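Local coordinates for LPXTG cell wall surface protein (Streptococcus gordonii, PDB 4IGB), which is a peptidoglycan-anchored surface protein of a streptococcus, seen here as its N-terminal region, and probably acts as an adhesin, at residues L9-N14 with N216-N221. Sequence-based numbering, arbitrary orientation.
Sequences LEEIKN and NLRLMN
The guanidinium of R218 lies between E11 on one face, whose CB sits off-centre toward the rim, and CG of M220 over the middle of the opposite face. At its edge is the carbonyl of I12: NH1 donates to I12 O (3.0 Å, N-H...O 149°) from above the carbonyl plane, leaving the direction along the C=O to M220 N, 2.8 Å from I12 O. Two donors thus grip one oxygen. Bends at chi2 and chi3 (65°) fold the arginine back against strand 10-14. The E11 carboxylate is near in charge but not bonded, OE2 standing 4.3 Å from R218 NH2 and well out of the guanidinium plane; Y211 and Q228 bind that oxygen, and Q228 also takes NH2. Beneath these side chains the backbones pair in parallel, E10 and I12 each bonding on both sides of their partner, as where I12 N meets R218 O nearly straight (2.8 Å, 174°). On the other face I12 CG2 packs on L219 CD1 (3.8 Å), which also touches N14 OD1, an acceptor for T16 N, and E10 runs alongside L217, OE1 against its CD1. A water lies within hydrogen-bonding distance of E10 OE2 and N216 OD1, also held by S326 and R258 respectively. N216 and L217 form a classic beta bulge opposite R258. Strand 10-14 is an outermost strand of a four-stranded mixed sheet in the Sgo0707 N-terminal domain, whose one parallel pairing is this with 215-221.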
loop_
_atom_site.group_PDB
_atom_site.type_symbol
_atom_site.label_atom_id
_atom_site.label_comp_id
_atom_site.label_asym_id
_atom_site.label_seq_id
_atom_site.Cartn_x
_atom_site.Cartn_y
_atom_site.Cartn_z
ATOM N N LEU A 9 -0.732 14.579 9.355
ATOM C CA LEU A 9 0.185 13.499 9.047
ATOM C C LEU A 9 0.775 13.001 10.359
ATOM O O LEU A 9 1.132 13.781 11.236
ATOM C CB LEU A 9 1.299 13.994 8.125
ATOM C CG LEU A 9 2.543 13.105 8.127
ATOM C CD1 LEU A 9 2.306 11.859 7.279
ATOM C CD2 LEU A 9 3.741 13.864 7.640
ATOM N N GLU A 10 0.861 11.692 10.498
ATOM C CA GLU A 10 1.411 11.089 11.697
ATOM C C GLU A 10 2.749 10.438 11.354
ATOM O O GLU A 10 2.814 9.495 10.552
ATOM C CB GLU A 10 0.421 10.043 12.185
ATOM C CG GLU A 10 0.715 9.389 13.522
ATOM C CD GLU A 10 -0.373 8.396 13.886
ATOM O OE1 GLU A 10 -0.044 7.295 14.369
ATOM O OE2 GLU A 10 -1.565 8.715 13.669
ATOM N N GLU A 11 3.827 10.953 11.930
ATOM C CA GLU A 11 5.134 10.320 11.772
ATOM C C GLU A 11 5.608 9.676 13.070
ATOM O O GLU A 11 5.606 10.292 14.155
ATOM C CB GLU A 11 6.180 11.310 11.246
ATOM C CG GLU A 11 5.853 11.842 9.843
ATOM C CD GLU A 11 6.797 12.932 9.405
ATOM O OE1 GLU A 11 7.102 13.812 10.224
ATOM O OE2 GLU A 11 7.225 12.910 8.242
ATOM N N ILE A 12 6.024 8.427 12.946
ATOM C CA ILE A 12 6.404 7.648 14.109
ATOM C C ILE A 12 7.814 7.106 13.944
ATOM O O ILE A 12 8.197 6.637 12.865
ATOM C CB ILE A 12 5.417 6.506 14.348
ATOM C CG1 ILE A 12 4.014 7.087 14.614
ATOM C CG2 ILE A 12 5.878 5.605 15.506
ATOM C CD1 ILE A 12 2.927 6.043 14.700
ATOM N N LYS A 13 8.600 7.221 15.009
ATOM C CA LYS A 13 9.848 6.497 15.084
ATOM C C LYS A 13 9.920 5.773 16.416
ATOM O O LYS A 13 9.953 6.404 17.467
ATOM C CB LYS A 13 11.047 7.429 14.903
ATOM C CG LYS A 13 12.358 6.685 15.076
ATOM C CD LYS A 13 13.473 7.293 14.263
ATOM C CE LYS A 13 13.835 8.671 14.745
ATOM N NZ LYS A 13 15.323 8.862 14.658
ATOM N N ASN A 14 9.927 4.445 16.361
ATOM C CA ASN A 14 9.832 3.610 17.554
ATOM C C ASN A 14 10.555 2.271 17.345
ATOM O O ASN A 14 11.278 2.097 16.356
ATOM C CB ASN A 14 8.359 3.386 17.951
ATOM C CG ASN A 14 7.607 2.534 16.947
ATOM O OD1 ASN A 14 8.210 1.890 16.105
ATOM N ND2 ASN A 14 6.283 2.529 17.032
ATOM N N ASN A 216 -0.835 9.125 5.174
ATOM C CA ASN A 216 -1.544 9.131 6.450
ATOM C C ASN A 216 -0.592 8.896 7.628
ATOM O O ASN A 216 -0.658 9.592 8.648
ATOM C CB ASN A 216 -2.627 8.059 6.431
ATOM C CG ASN A 216 -3.449 8.042 7.709
ATOM O OD1 ASN A 216 -3.170 7.285 8.641
ATOM N ND2 ASN A 216 -4.453 8.884 7.760
ATOM N N LEU A 217 0.308 7.928 7.463
ATOM C CA LEU A 217 1.226 7.509 8.533
ATOM C C LEU A 217 2.573 7.083 7.952
ATOM O O LEU A 217 2.636 6.336 6.954
ATOM C CB LEU A 217 0.605 6.349 9.321
ATOM C CG LEU A 217 1.209 5.864 10.651
ATOM C CD1 LEU A 217 0.156 5.081 11.434
ATOM C CD2 LEU A 217 2.438 5.015 10.454
ATOM N N ARG A 218 3.645 7.557 8.568
ATOM C CA ARG A 218 4.999 7.169 8.176
ATOM C C ARG A 218 5.767 6.573 9.375
ATOM O O ARG A 218 5.981 7.239 10.405
ATOM C CB ARG A 218 5.761 8.361 7.587
ATOM C CG ARG A 218 7.170 8.016 7.072
ATOM C CD ARG A 218 8.231 8.891 7.730
ATOM N NE ARG A 218 8.329 8.643 9.171
ATOM C CZ ARG A 218 9.252 9.195 9.955
ATOM N NH1 ARG A 218 9.280 8.911 11.247
ATOM N NH2 ARG A 218 10.153 10.026 9.444
ATOM N N LEU A 219 6.167 5.316 9.228
ATOM C CA LEU A 219 6.809 4.595 10.306
ATOM C C LEU A 219 8.303 4.399 10.047
ATOM O O LEU A 219 8.695 3.860 9.005
ATOM C CB LEU A 219 6.155 3.223 10.499
ATOM C CG LEU A 219 6.863 2.319 11.524
ATOM C CD1 LEU A 219 6.841 2.942 12.911
ATOM C CD2 LEU A 219 6.268 0.896 11.532
ATOM N N MET A 220 9.118 4.832 11.004
ATOM C CA MET A 220 10.530 4.458 11.047
ATOM C C MET A 220 10.856 3.646 12.300
ATOM O O MET A 220 10.262 3.839 13.362
ATOM C CB MET A 220 11.423 5.700 11.061
ATOM C CG MET A 220 11.716 6.305 9.691
ATOM S SD MET A 220 12.709 7.803 9.869
ATOM C CE MET A 220 12.867 8.283 8.147
ATOM N N ASN A 221 11.838 2.766 12.172
ATOM C CA ASN A 221 12.430 2.125 13.333
ATOM C C ASN A 221 13.429 3.089 13.970
ATOM O O ASN A 221 13.995 3.943 13.286
ATOM C CB ASN A 221 13.096 0.815 12.908
ATOM C CG ASN A 221 13.808 0.120 14.053
ATOM O OD1 ASN A 221 14.987 0.338 14.271
ATOM N ND2 ASN A 221 13.082 -0.703 14.799
HETATM O O HOH W 1 -3.549 8.020 11.343
#